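4-hydroxybutyrate CoA-transferase (Porphyromonas gingivalis, PDB 3EH7) probably transfers coenzyme A between acyl-CoA thioesters and small carboxylates such as acetate or 4-hydroxybutyrate. Local coordinates at residues A[61-65]-A[335-339]; A[37-43]-A[123-127]; A[319-323]-A[409-414]; A[386-390]-A[400-404]. All blocks are in the same frame, centred on the assembly; numbering follows the deposited sequence.

Contact 1 of 4, residues A[61-65]-A[335-339]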
loop_
_atom_site.group_PDB
_atom_site.type_symbol
_atom_site.label_atom_id
_atom_site.label_comp_id
_atom_site.label_asym_id
_atom_site.label_seq_id
_atom_site.Cartn_x
_atom_site.Cartn_y
_atom_site.Cartn_z
ATOM N N HIS A 61 -5.633 -9.976 20.059
ATOM C CA HIS A 61 -5.332 -11.186 19.299
ATOM C C HIS A 61 -5.583 -10.918 17.811
ATOM O O HIS A 61 -6.126 -9.879 17.441
ATOM C CB HIS A 61 -6.214 -12.337 19.765
ATOM C CG HIS A 61 -7.666 -12.124 19.467
ATOM N ND1 HIS A 61 -8.189 -12.279 18.201
ATOM C CD2 HIS A 61 -8.688 -11.716 20.252
ATOM C CE1 HIS A 61 -9.476 -11.987 18.222
ATOM N NE2 HIS A 61 -9.801 -11.636 19.454
HETATM N N MSE A 62 -5.173 -11.847 16.955
HETATM C CA MSE A 62 -5.417 -11.703 15.529
HETATM C C MSE A 62 -6.053 -12.948 14.972
HETATM O O MSE A 62 -5.702 -13.388 13.897
HETATM C CB MSE A 62 -4.121 -11.429 14.808
HETATM C CG MSE A 62 -3.514 -10.160 15.233
HETATM SE SE MSE A 62 -1.926 -9.785 14.186
HETATM C CE MSE A 62 -1.394 -8.345 15.233
ATOM N N LEU A 63 -6.983 -13.512 15.727
ATOM C CA LEU A 63 -7.668 -14.731 15.334
ATOM C C LEU A 63 -9.048 -14.400 14.809
ATOM O O LEU A 63 -9.639 -13.373 15.180
ATOM C CB LEU A 63 -7.817 -15.664 16.520
ATOM C CG LEU A 63 -6.508 -15.979 17.235
ATOM C CD1 LEU A 63 -6.769 -16.559 18.610
ATOM C CD2 LEU A 63 -5.640 -16.931 16.352
ATOM N N CYS A 64 -9.548 -15.272 13.940
ATOM C CA CYS A 64 -10.945 -15.264 13.543
ATOM C C CYS A 64 -11.709 -16.217 14.429
ATOM O O CYS A 64 -11.782 -17.414 14.153
ATOM C CB CYS A 64 -11.092 -15.705 12.107
ATOM S SG CYS A 64 -10.121 -14.716 11.003
ATOM N N LEU A 65 -12.274 -15.675 15.501
ATOM C CA LEU A 65 -13.062 -16.458 16.430
ATOM C C LEU A 65 -14.396 -16.766 15.738
ATOM O O LEU A 65 -15.050 -15.857 15.207
ATOM C CB LEU A 65 -13.276 -15.675 17.730
ATOM C CG LEU A 65 -12.028 -15.127 18.435
ATOM C CD1 LEU A 65 -12.426 -14.509 19.767
ATOM C CD2 LEU A 65 -10.985 -16.215 18.628
ATOM N N PHE A 335 -8.549 -19.627 10.846
ATOM C CA PHE A 335 -8.254 -19.392 12.278
ATOM C C PHE A 335 -7.469 -18.072 12.502
ATOM O O PHE A 335 -7.662 -17.395 13.511
ATOM C CB PHE A 335 -7.458 -20.587 12.834
ATOM C CG PHE A 335 -7.325 -20.632 14.364
ATOM C CD1 PHE A 335 -8.398 -20.336 15.214
ATOM C CD2 PHE A 335 -6.124 -21.050 14.952
ATOM C CE1 PHE A 335 -8.245 -20.419 16.625
ATOM C CE2 PHE A 335 -5.971 -21.155 16.355
ATOM C CZ PHE A 335 -7.015 -20.836 17.187
ATOM N N SER A 336 -6.592 -17.720 11.562
ATOM C CA SER A 336 -5.748 -16.513 11.679
ATOM C C SER A 336 -6.276 -15.393 10.782
ATOM O O SER A 336 -6.472 -15.583 9.584
ATOM C CB SER A 336 -4.276 -16.839 11.338
ATOM O OG SER A 336 -3.459 -15.680 11.346
ATOM N N GLY A 337 -6.526 -14.234 11.386
ATOM C CA GLY A 337 -7.004 -13.069 10.659
ATOM C C GLY A 337 -6.052 -11.915 10.851
ATOM O O GLY A 337 -6.422 -10.882 11.391
ATOM N N THR A 338 -4.819 -12.098 10.403
ATOM C CA THR A 338 -3.762 -11.101 10.602
ATOM C C THR A 338 -3.858 -9.931 9.598
ATOM O O THR A 338 -3.226 -8.896 9.796
ATOM C CB THR A 338 -2.402 -11.733 10.346
ATOM O OG1 THR A 338 -2.332 -12.131 8.962
ATOM C CG2 THR A 338 -2.176 -12.950 11.280
ATOM N N GLY A 339 -4.582 -10.130 8.496
ATOM C CA GLY A 339 -4.567 -9.173 7.404
ATOM C C GLY A 339 -3.199 -9.006 6.763
ATOM O O GLY A 339 -2.955 -8.014 6.074
#

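Contact 2 of 4, residues A[37-43]-A[123-127]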
loop_
_atom_site.group_PDB
_atom_site.type_symbol
_atom_site.label_atom_id
_atom_site.label_comp_id
_atom_site.label_asym_id
_atom_site.label_seq_id
_atom_site.Cartn_x
_atom_site.Cartn_y
_atom_site.Cartn_z
ATOM N N ALA A 37 -1.336 -21.053 16.953
ATOM C CA ALA A 37 -1.144 -22.399 17.530
ATOM C C ALA A 37 -0.436 -22.350 18.876
ATOM O O ALA A 37 -0.517 -23.313 19.655
ATOM C CB ALA A 37 -0.379 -23.323 16.568
ATOM N N GLY A 38 0.222 -21.228 19.156
ATOM C CA GLY A 38 0.966 -21.064 20.385
ATOM C C GLY A 38 0.202 -20.362 21.468
ATOM O O GLY A 38 0.783 -19.872 22.399
ATOM N N VAL A 39 -1.107 -20.278 21.330
ATOM C CA VAL A 39 -1.928 -19.653 22.366
ATOM C C VAL A 39 -1.619 -20.377 23.686
ATOM O O VAL A 39 -1.579 -21.598 23.723
ATOM C CB VAL A 39 -3.444 -19.735 22.013
ATOM C CG1 VAL A 39 -4.281 -19.908 23.256
ATOM C CG2 VAL A 39 -3.903 -18.489 21.240
ATOM N N PRO A 40 -1.350 -19.626 24.752
ATOM C CA PRO A 40 -0.989 -20.259 26.021
ATOM C C PRO A 40 -2.211 -20.888 26.726
ATOM O O PRO A 40 -2.880 -20.231 27.509
ATOM C CB PRO A 40 -0.423 -19.081 26.827
ATOM C CG PRO A 40 -1.164 -17.912 26.302
ATOM C CD PRO A 40 -1.298 -18.156 24.840
ATOM N N GLN A 41 -2.456 -22.165 26.465
ATOM C CA GLN A 41 -3.699 -22.807 26.878
ATOM C C GLN A 41 -3.961 -22.815 28.382
ATOM O O GLN A 41 -5.112 -22.618 28.781
ATOM C CB GLN A 41 -3.785 -24.239 26.324
ATOM C CG GLN A 41 -3.806 -24.286 24.819
ATOM C CD GLN A 41 -3.667 -25.686 24.274
ATOM O OE1 GLN A 41 -4.159 -26.657 24.880
ATOM N NE2 GLN A 41 -2.978 -25.811 23.127
ATOM N N SER A 42 -2.940 -23.047 29.215
ATOM C CA SER A 42 -3.150 -23.070 30.683
ATOM C C SER A 42 -3.575 -21.718 31.242
ATOM O O SER A 42 -4.479 -21.635 32.090
ATOM C CB SER A 42 -1.904 -23.516 31.443
ATOM O OG SER A 42 -1.489 -24.770 30.981
ATOM N N CYS A 43 -2.940 -20.655 30.772
ATOM C CA CYS A 43 -3.294 -19.318 31.252
ATOM C C CYS A 43 -4.649 -18.891 30.730
ATOM O O CYS A 43 -5.394 -18.235 31.442
ATOM C CB CYS A 43 -2.232 -18.288 30.904
ATOM S SG CYS A 43 -0.711 -18.525 31.866
ATOM N N ALA A 123 1.672 -9.394 28.535
ATOM C CA ALA A 123 1.944 -10.346 27.461
ATOM C C ALA A 123 1.955 -11.718 28.103
ATOM O O ALA A 123 2.726 -11.963 29.042
ATOM C CB ALA A 123 3.300 -10.069 26.799
ATOM N N ILE A 124 1.081 -12.604 27.639
ATOM C CA ILE A 124 1.135 -13.998 28.064
ATOM C C ILE A 124 1.647 -14.764 26.849
ATOM O O ILE A 124 0.916 -14.942 25.868
ATOM C CB ILE A 124 -0.208 -14.547 28.551
ATOM C CG1 ILE A 124 -0.876 -13.597 29.533
ATOM C CG2 ILE A 124 0.002 -15.857 29.289
ATOM C CD1 ILE A 124 -2.206 -14.125 30.088
ATOM N N VAL A 125 2.909 -15.188 26.914
ATOM C CA VAL A 125 3.501 -15.896 25.810
ATOM C C VAL A 125 3.859 -17.340 26.170
ATOM O O VAL A 125 4.414 -17.604 27.233
ATOM C CB VAL A 125 4.710 -15.120 25.216
ATOM C CG1 VAL A 125 4.199 -13.833 24.562
ATOM C CG2 VAL A 125 5.807 -14.855 26.260
ATOM N N GLN A 126 3.550 -18.256 25.253
ATOM C CA GLN A 126 3.999 -19.624 25.363
ATOM C C GLN A 126 5.440 -19.786 24.826
ATOM O O GLN A 126 5.785 -19.262 23.775
ATOM C CB GLN A 126 3.034 -20.581 24.678
ATOM C CG GLN A 126 3.371 -22.005 25.001
ATOM C CD GLN A 126 2.575 -23.030 24.247
ATOM O OE1 GLN A 126 2.892 -24.211 24.329
ATOM N NE2 GLN A 126 1.525 -22.605 23.531
ATOM N N LEU A 127 6.262 -20.507 25.587
ATOM C CA LEU A 127 7.682 -20.653 25.292
ATOM C C LEU A 127 8.158 -22.092 25.419
ATOM O O LEU A 127 7.553 -22.915 26.116
ATOM C CB LEU A 127 8.506 -19.775 26.238
ATOM C CG LEU A 127 8.199 -18.274 26.359
ATOM C CD1 LEU A 127 8.861 -17.721 27.637
ATOM C CD2 LEU A 127 8.647 -17.479 25.118
HETATM O O HOH W 1 -1.072 -23.896 22.207
#

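Contact 3 of 4, residues A[319-323]-A[409-414]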
loop_
_atom_site.group_PDB
_atom_site.type_symbol
_atom_site.label_atom_id
_atom_site.label_comp_id
_atom_site.label_asym_id
_atom_site.label_seq_id
_atom_site.Cartn_x
_atom_site.Cartn_y
_atom_site.Cartn_z
ATOM N N ILE A 319 -14.046 -10.008 -4.632
ATOM C CA ILE A 319 -13.346 -9.050 -5.476
ATOM C C ILE A 319 -14.344 -8.448 -6.453
ATOM O O ILE A 319 -15.197 -9.161 -7.028
ATOM C CB ILE A 319 -12.129 -9.666 -6.189
ATOM C CG1 ILE A 319 -11.494 -8.641 -7.135
ATOM C CG2 ILE A 319 -12.509 -10.849 -7.020
ATOM C CD1 ILE A 319 -10.107 -8.961 -7.531
ATOM N N ASP A 320 -14.318 -7.127 -6.577
ATOM C CA ASP A 320 -15.257 -6.469 -7.459
ATOM C C ASP A 320 -14.680 -6.374 -8.856
ATOM O O ASP A 320 -13.523 -6.716 -9.085
ATOM C CB ASP A 320 -15.796 -5.144 -6.904
ATOM C CG ASP A 320 -14.813 -3.988 -6.976
ATOM O OD1 ASP A 320 -13.724 -4.110 -7.564
ATOM O OD2 ASP A 320 -15.160 -2.931 -6.403
ATOM N N LEU A 321 -15.498 -5.930 -9.786
ATOM C CA LEU A 321 -15.101 -5.901 -11.200
ATOM C C LEU A 321 -13.960 -4.927 -11.520
ATOM O O LEU A 321 -13.420 -4.966 -12.629
ATOM C CB LEU A 321 -16.320 -5.618 -12.083
ATOM C CG LEU A 321 -17.310 -6.781 -12.187
ATOM C CD1 LEU A 321 -18.503 -6.417 -13.035
ATOM C CD2 LEU A 321 -16.635 -8.048 -12.709
HETATM N N MSE A 322 -13.621 -4.037 -10.575
HETATM C CA MSE A 322 -12.499 -3.095 -10.752
HETATM C C MSE A 322 -11.216 -3.698 -10.238
HETATM O O MSE A 322 -10.130 -3.200 -10.537
HETATM C CB MSE A 322 -12.776 -1.778 -10.021
HETATM C CG MSE A 322 -13.980 -1.046 -10.546
HETATM SE SE MSE A 322 -14.112 0.711 -9.764
HETATM C CE MSE A 322 -14.043 0.217 -7.874
ATOM N N GLY A 323 -11.350 -4.756 -9.440
ATOM C CA GLY A 323 -10.225 -5.395 -8.805
ATOM C C GLY A 323 -10.058 -5.072 -7.324
ATOM O O GLY A 323 -9.046 -5.442 -6.770
ATOM N N ARG A 409 -10.519 -5.163 -17.205
ATOM C CA ARG A 409 -10.539 -5.849 -15.925
ATOM C C ARG A 409 -11.861 -6.563 -15.685
ATOM O O ARG A 409 -11.861 -7.747 -15.359
ATOM C CB ARG A 409 -10.272 -4.855 -14.803
ATOM C CG ARG A 409 -8.828 -4.530 -14.624
ATOM C CD ARG A 409 -8.718 -3.417 -13.572
ATOM N NE ARG A 409 -7.321 -3.127 -13.330
ATOM C CZ ARG A 409 -6.697 -3.187 -12.159
ATOM N NH1 ARG A 409 -7.348 -3.436 -11.035
ATOM N NH2 ARG A 409 -5.396 -2.932 -12.112
ATOM N N ALA A 410 -12.969 -5.851 -15.893
ATOM C CA ALA A 410 -14.310 -6.416 -15.811
ATOM C C ALA A 410 -14.455 -7.676 -16.683
ATOM O O ALA A 410 -14.901 -8.735 -16.215
ATOM C CB ALA A 410 -15.386 -5.373 -16.202
ATOM N N GLU A 411 -14.087 -7.543 -17.950
ATOM C CA GLU A 411 -14.142 -8.668 -18.886
ATOM C C GLU A 411 -13.277 -9.851 -18.432
ATOM O O GLU A 411 -13.735 -11.004 -18.453
ATOM C CB GLU A 411 -13.709 -8.201 -20.271
ATOM C CG GLU A 411 -14.757 -7.358 -20.953
ATOM C CD GLU A 411 -14.283 -6.700 -22.242
ATOM O OE1 GLU A 411 -13.066 -6.666 -22.513
ATOM O OE2 GLU A 411 -15.143 -6.199 -22.986
ATOM N N ALA A 412 -12.052 -9.554 -18.002
ATOM C CA ALA A 412 -11.124 -10.584 -17.518
ATOM C C ALA A 412 -11.659 -11.351 -16.297
ATOM O O ALA A 412 -11.481 -12.578 -16.185
ATOM C CB ALA A 412 -9.755 -9.965 -17.185
ATOM N N LEU A 413 -12.297 -10.629 -15.375
ATOM C CA LEU A 413 -12.835 -11.252 -14.153
ATOM C C LEU A 413 -14.126 -12.044 -14.467
ATOM O O LEU A 413 -14.385 -13.096 -13.884
ATOM C CB LEU A 413 -13.093 -10.173 -13.090
ATOM C CG LEU A 413 -11.849 -9.493 -12.506
ATOM C CD1 LEU A 413 -12.223 -8.272 -11.653
ATOM C CD2 LEU A 413 -11.113 -10.527 -11.681
ATOM N N ILE A 414 -14.915 -11.539 -15.410
ATOM C CA ILE A 414 -16.157 -12.195 -15.784
ATOM C C ILE A 414 -15.864 -13.576 -16.354
ATOM O O ILE A 414 -16.535 -14.542 -16.008
ATOM C CB ILE A 414 -16.990 -11.349 -16.774
ATOM C CG1 ILE A 414 -17.627 -10.159 -16.031
ATOM C CG2 ILE A 414 -18.080 -12.180 -17.401
ATOM C CD1 ILE A 414 -18.243 -9.129 -16.934
#

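Contact 4 of 4, residues A[386-390]-A[400-404]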
loop_
_atom_site.group_PDB
_atom_site.type_symbol
_atom_site.label_atom_id
_atom_site.label_comp_id
_atom_site.label_asym_id
_atom_site.label_seq_id
_atom_site.Cartn_x
_atom_site.Cartn_y
_atom_site.Cartn_z
ATOM N N ARG A 386 -7.458 -1.677 -5.628
ATOM C CA ARG A 386 -7.560 -2.069 -7.039
ATOM C C ARG A 386 -6.256 -1.764 -7.816
ATOM O O ARG A 386 -5.887 -2.479 -8.745
ATOM C CB ARG A 386 -8.764 -1.424 -7.721
ATOM C CG ARG A 386 -8.563 0.011 -8.063
ATOM C CD ARG A 386 -9.733 0.684 -8.786
ATOM N NE ARG A 386 -9.424 2.110 -8.868
ATOM C CZ ARG A 386 -10.092 3.005 -9.576
ATOM N NH1 ARG A 386 -11.174 2.671 -10.281
ATOM N NH2 ARG A 386 -9.685 4.255 -9.557
ATOM N N ASN A 387 -5.570 -0.704 -7.419
ATOM C CA ASN A 387 -4.307 -0.295 -8.055
ATOM C C ASN A 387 -3.177 -1.258 -7.802
ATOM O O ASN A 387 -2.170 -1.145 -8.461
ATOM C CB ASN A 387 -3.861 1.122 -7.619
ATOM C CG ASN A 387 -4.797 2.232 -8.116
ATOM O OD1 ASN A 387 -5.743 1.976 -8.855
ATOM N ND2 ASN A 387 -4.530 3.463 -7.716
ATOM N N GLU A 388 -3.300 -2.178 -6.839
ATOM C CA GLU A 388 -2.203 -3.115 -6.579
ATOM C C GLU A 388 -2.456 -4.593 -6.860
ATOM O O GLU A 388 -1.517 -5.393 -6.870
ATOM C CB GLU A 388 -1.650 -2.934 -5.169
ATOM C CG GLU A 388 -2.648 -2.982 -4.061
ATOM C CD GLU A 388 -2.081 -2.467 -2.781
ATOM O OE1 GLU A 388 -0.826 -2.391 -2.732
ATOM O OE2 GLU A 388 -2.881 -2.195 -1.828
ATOM N N VAL A 389 -3.703 -4.962 -7.127
ATOM C CA VAL A 389 -4.022 -6.374 -7.376
ATOM C C VAL A 389 -3.273 -6.811 -8.641
ATOM O O VAL A 389 -3.107 -5.999 -9.552
ATOM C CB VAL A 389 -5.548 -6.542 -7.476
ATOM C CG1 VAL A 389 -6.106 -5.653 -8.628
ATOM C CG2 VAL A 389 -5.931 -8.032 -7.648
ATOM N N ASP A 390 -2.801 -8.064 -8.698
ATOM C CA ASP A 390 -1.979 -8.547 -9.797
ATOM C C ASP A 390 -2.770 -9.676 -10.504
ATOM O O ASP A 390 -3.640 -9.375 -11.320
ATOM C CB ASP A 390 -0.640 -8.985 -9.187
ATOM C CG ASP A 390 0.386 -9.397 -10.194
ATOM O OD1 ASP A 390 0.124 -9.236 -11.401
ATOM O OD2 ASP A 390 1.488 -9.848 -9.735
ATOM N N GLN A 400 -4.860 -11.604 -15.177
ATOM C CA GLN A 400 -3.889 -10.617 -14.680
ATOM C C GLN A 400 -4.450 -9.211 -14.901
ATOM O O GLN A 400 -4.753 -8.829 -16.028
ATOM C CB GLN A 400 -2.489 -10.772 -15.304
ATOM C CG GLN A 400 -1.395 -9.822 -14.635
ATOM C CD GLN A 400 0.049 -10.091 -15.134
ATOM O OE1 GLN A 400 0.240 -10.558 -16.266
ATOM N NE2 GLN A 400 1.071 -9.791 -14.280
ATOM N N LEU A 401 -4.619 -8.460 -13.814
ATOM C CA LEU A 401 -5.337 -7.178 -13.866
ATOM C C LEU A 401 -4.430 -5.981 -14.044
ATOM O O LEU A 401 -4.881 -4.921 -14.460
ATOM C CB LEU A 401 -6.162 -6.990 -12.596
ATOM C CG LEU A 401 -7.162 -8.093 -12.247
ATOM C CD1 LEU A 401 -7.962 -7.665 -11.011
ATOM C CD2 LEU A 401 -8.124 -8.402 -13.416
ATOM N N LYS A 402 -3.154 -6.141 -13.703
ATOM C CA LYS A 402 -2.205 -5.022 -13.777
ATOM C C LYS A 402 -2.042 -4.558 -15.200
ATOM O O LYS A 402 -1.737 -5.362 -16.055
ATOM C CB LYS A 402 -0.831 -5.414 -13.221
ATOM C CG LYS A 402 -0.788 -5.453 -11.718
ATOM C CD LYS A 402 0.648 -5.170 -11.175
ATOM C CE LYS A 402 0.585 -4.378 -9.883
ATOM N NZ LYS A 402 1.864 -4.408 -9.115
ATOM N N GLY A 403 -2.261 -3.270 -15.450
ATOM C CA GLY A 403 -2.144 -2.713 -16.796
ATOM C C GLY A 403 -3.448 -2.749 -17.574
ATOM O O GLY A 403 -3.526 -2.163 -18.673
ATOM N N LYS A 404 -4.484 -3.426 -17.043
ATOM C CA LYS A 404 -5.772 -3.469 -17.737
ATOM C C LYS A 404 -6.635 -2.279 -17.340
ATOM O O LYS A 404 -6.634 -1.815 -16.168
ATOM C CB LYS A 404 -6.512 -4.784 -17.495
ATOM C CG LYS A 404 -5.843 -6.016 -18.160
ATOM C CD LYS A 404 -6.697 -7.277 -17.972
ATOM C CE LYS A 404 -6.267 -8.468 -18.872
ATOM N NZ LYS A 404 -4.857 -8.904 -18.660
HETATM O O HOH W 2 1.019 -5.011 -6.754
#

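Contact 1 of 4, residues A[61-65]-A[335-339]
Leu63 sets one branch squarely on the ring of Phe335: its CD2 lies 4.2 Å from the ring centroid and 7° off the ring normal, a CH-pi contact over the middle of the face. Phe335 CB starts out away from 61-65, but with CG anti to the backbone N (chi1 -168°) the ring swings back to the leucine and offers it a face. Cys64 approaches Gly337 with its sulfur, SG standing 3.5 Å from Gly337 CA, where the glycine has no side chain in the way. Met62, a selenomethionine, runs off extended, and its SE passes Thr338 CG2 at 4.3 Å.

Between these groups the backbones form one antiparallel, non-hydrogen-bonded bridge, Leu63 opposite Ser336. Gly337 N donates to Met62 O at 2.8 Å, and Cys64 N to Phe335 O at 2.9 Å. Leu63 CA adds a CA-H...O contact to the same Phe335 oxygen. The polar ends of Ser336 and Thr338 turn to His35 and Glu242.

Cys64 also forms a disulfide with Cys329, so a covalent bond, two backbone hydrogen bonds and a leucine-on-ring contact together fasten the N-terminal family region to the C-terminal one.

Contact 2 of 4, residues A[37-43]-A[123-127]
Gln126 meets Gly38 amide against carbonyl, and the two flat groups are used differently. Its NE2 donates to Gly38 O at 3.0 Å close to the plane of the glutamine amide, yet it stands over the face of the glycine carbonyl, 70° out of that plane. The same oxygen rests against the aliphatic part of the side chain, 3.3 Å from Gln126 CB. OE1 of the same amide accepts from Asn160 ND2. The glutamine side chain leaves strand 122-127 extended, with CG anti to the backbone N (chi1 -170°), and this carries NE2 across to the loop.

A water sits where the loop curls round. It donates to Ala37 O and, at 2.8 Å, to Val39 O, and it accepts from Gln41 NE2 and, at 3.2 Å, from Gln126 NE2. Further along, Pro40 crosses Ile124 at about a right angle, Pro40 CG lying 3.8 Å from Ile124 CG2. That methyl also takes the first turn of helix 41-49, with Cys43 CB at 3.7 Å and the sulfur close by.

Pro40 is the N-cap of this helix, and the carboxylate of Glu158 accepts from the backbone N of Ser42 and Cys43, probably favouring its charged form. In this Rossmann-like parallel sheet, strand 122-127 lies between 30-33 and 154-160. The buried glutamine amide therefore has both ends engaged, which fixes its flip, and the water has two donors and two acceptors, so that buried loop carbonyls are satisfied without a regular backbone pairing.

Contact 3 of 4, residues A[319-323]-A[409-414]
Arg409 reaches Met322 because its CG sits anti to the carbonyl carbon (chi1 -80°) and the chain then runs extended as far as NE. Its NH1 arrives at Met322 O at 2.8 Å, lying in the carbonyl plane, with the oxygen at the edge of the guanidinium. Leu413 adopts a similar first torsion one helical turn later and sends CD1 against the backbone of the turn 320-323, 3.3 Å from Asp320 O and also close to Leu321 O.

Leu321 supplies the apolar half. Its CD2 is lodged against the helix, 4.1 Å from Leu413 CB and equally near Ile414 CG1, while its CB faces Ala410 CB at 4.2 Å. The turn that presents these groups is a type I beta turn, closed by Gly323 N donating to Asp320 O at 2.9 Å. Asp320 OD1 braces it as an Asx turn, receiving Met322 N at 3.0 Å from above the carboxylate plane, and it accepts from Gln324 N as well.

Arg409 has further work, its NH1 donating to Arg386 O and its NE to Lys404 O, so one guanidinium collects carbonyls from three separate loops. The turn links the antiparallel neighbours 318-320 and 325-326 of the small mixed sheet and rests on helix 406-414. Behind the apolar patch, helix 419-433 brings Leu425 against Leu321 and Ile414, and Ile372 of strand 372-373 touches both Leu321 and Leu413. Towards the dimer partner, Met322 packs on Gly379 and Arg409 on Pro103 of the second subunit.

Contact 4 of 4, residues A[386-390]-A[400-404]
Asp390 takes a hydrogen bond at each level, on its backbone O from Leu401 N and on its carboxylate from Gln400. Leu401 N donates to Asp390 O at 2.8 Å and almost straight, the angle at hydrogen being 178°. Alongside, Gln400 NE2 gives a hydrogen to the syn lone pair of Asp390 OD1 at 3.1 Å. The two side chains lie side by side and point the same way, both with CG anti to the backbone N, and their carboxylate and amide planes are 31° apart. Asp390 OD2 accepts from Ser356 N, so both carboxylate oxygens are engaged.

The apolar contact is Val389 against Leu401, CG1 of the valine meeting CD1 of the leucine at 3.6 Å.

Lys402 adds contacts of another sort: its CG lies 3.2 Å from Val389 O, an aliphatic carbon against a carbonyl oxygen. Its NZ donates to a water, which in turn donates to Glu388 O. The ammonium also makes a salt bridge with Glu108 of the second subunit.

The type II turn from Leu401 to Lys404, with Gly403 inside, continues the chain beyond the antiparallel pair 391-394 and 397-400, at the edge of the large mixed sheet, and leads into helix 406-414. Arg409 and Leu413 of that helix touch Leu401. On the dimer side, Glu388 forms salt bridges to Arg346 of its own chain and to Arg346 of the second subunit.

How the contacts relate
From the N terminus, contact 2 opens at 37-43 and closes at 123-127, tying the start of helix 41-49 to a central strand of the parallel sheet. Contact 1 opens inside that loop at 61-65 but closes only at 335-339, so the two cross, with centres about 15 Å apart. Before it closes, 319-323 has opened contact 3, which crosses it too and ends at helix 406-414. Contact 4 is nested within contact 3 and touches it through Arg409. Contacts 3 and 4 form a unit beside the second subunit, their centres about 42 Å and 40 Å, respectively, from that of contact 2, while contact 1 joins the two family regions between them.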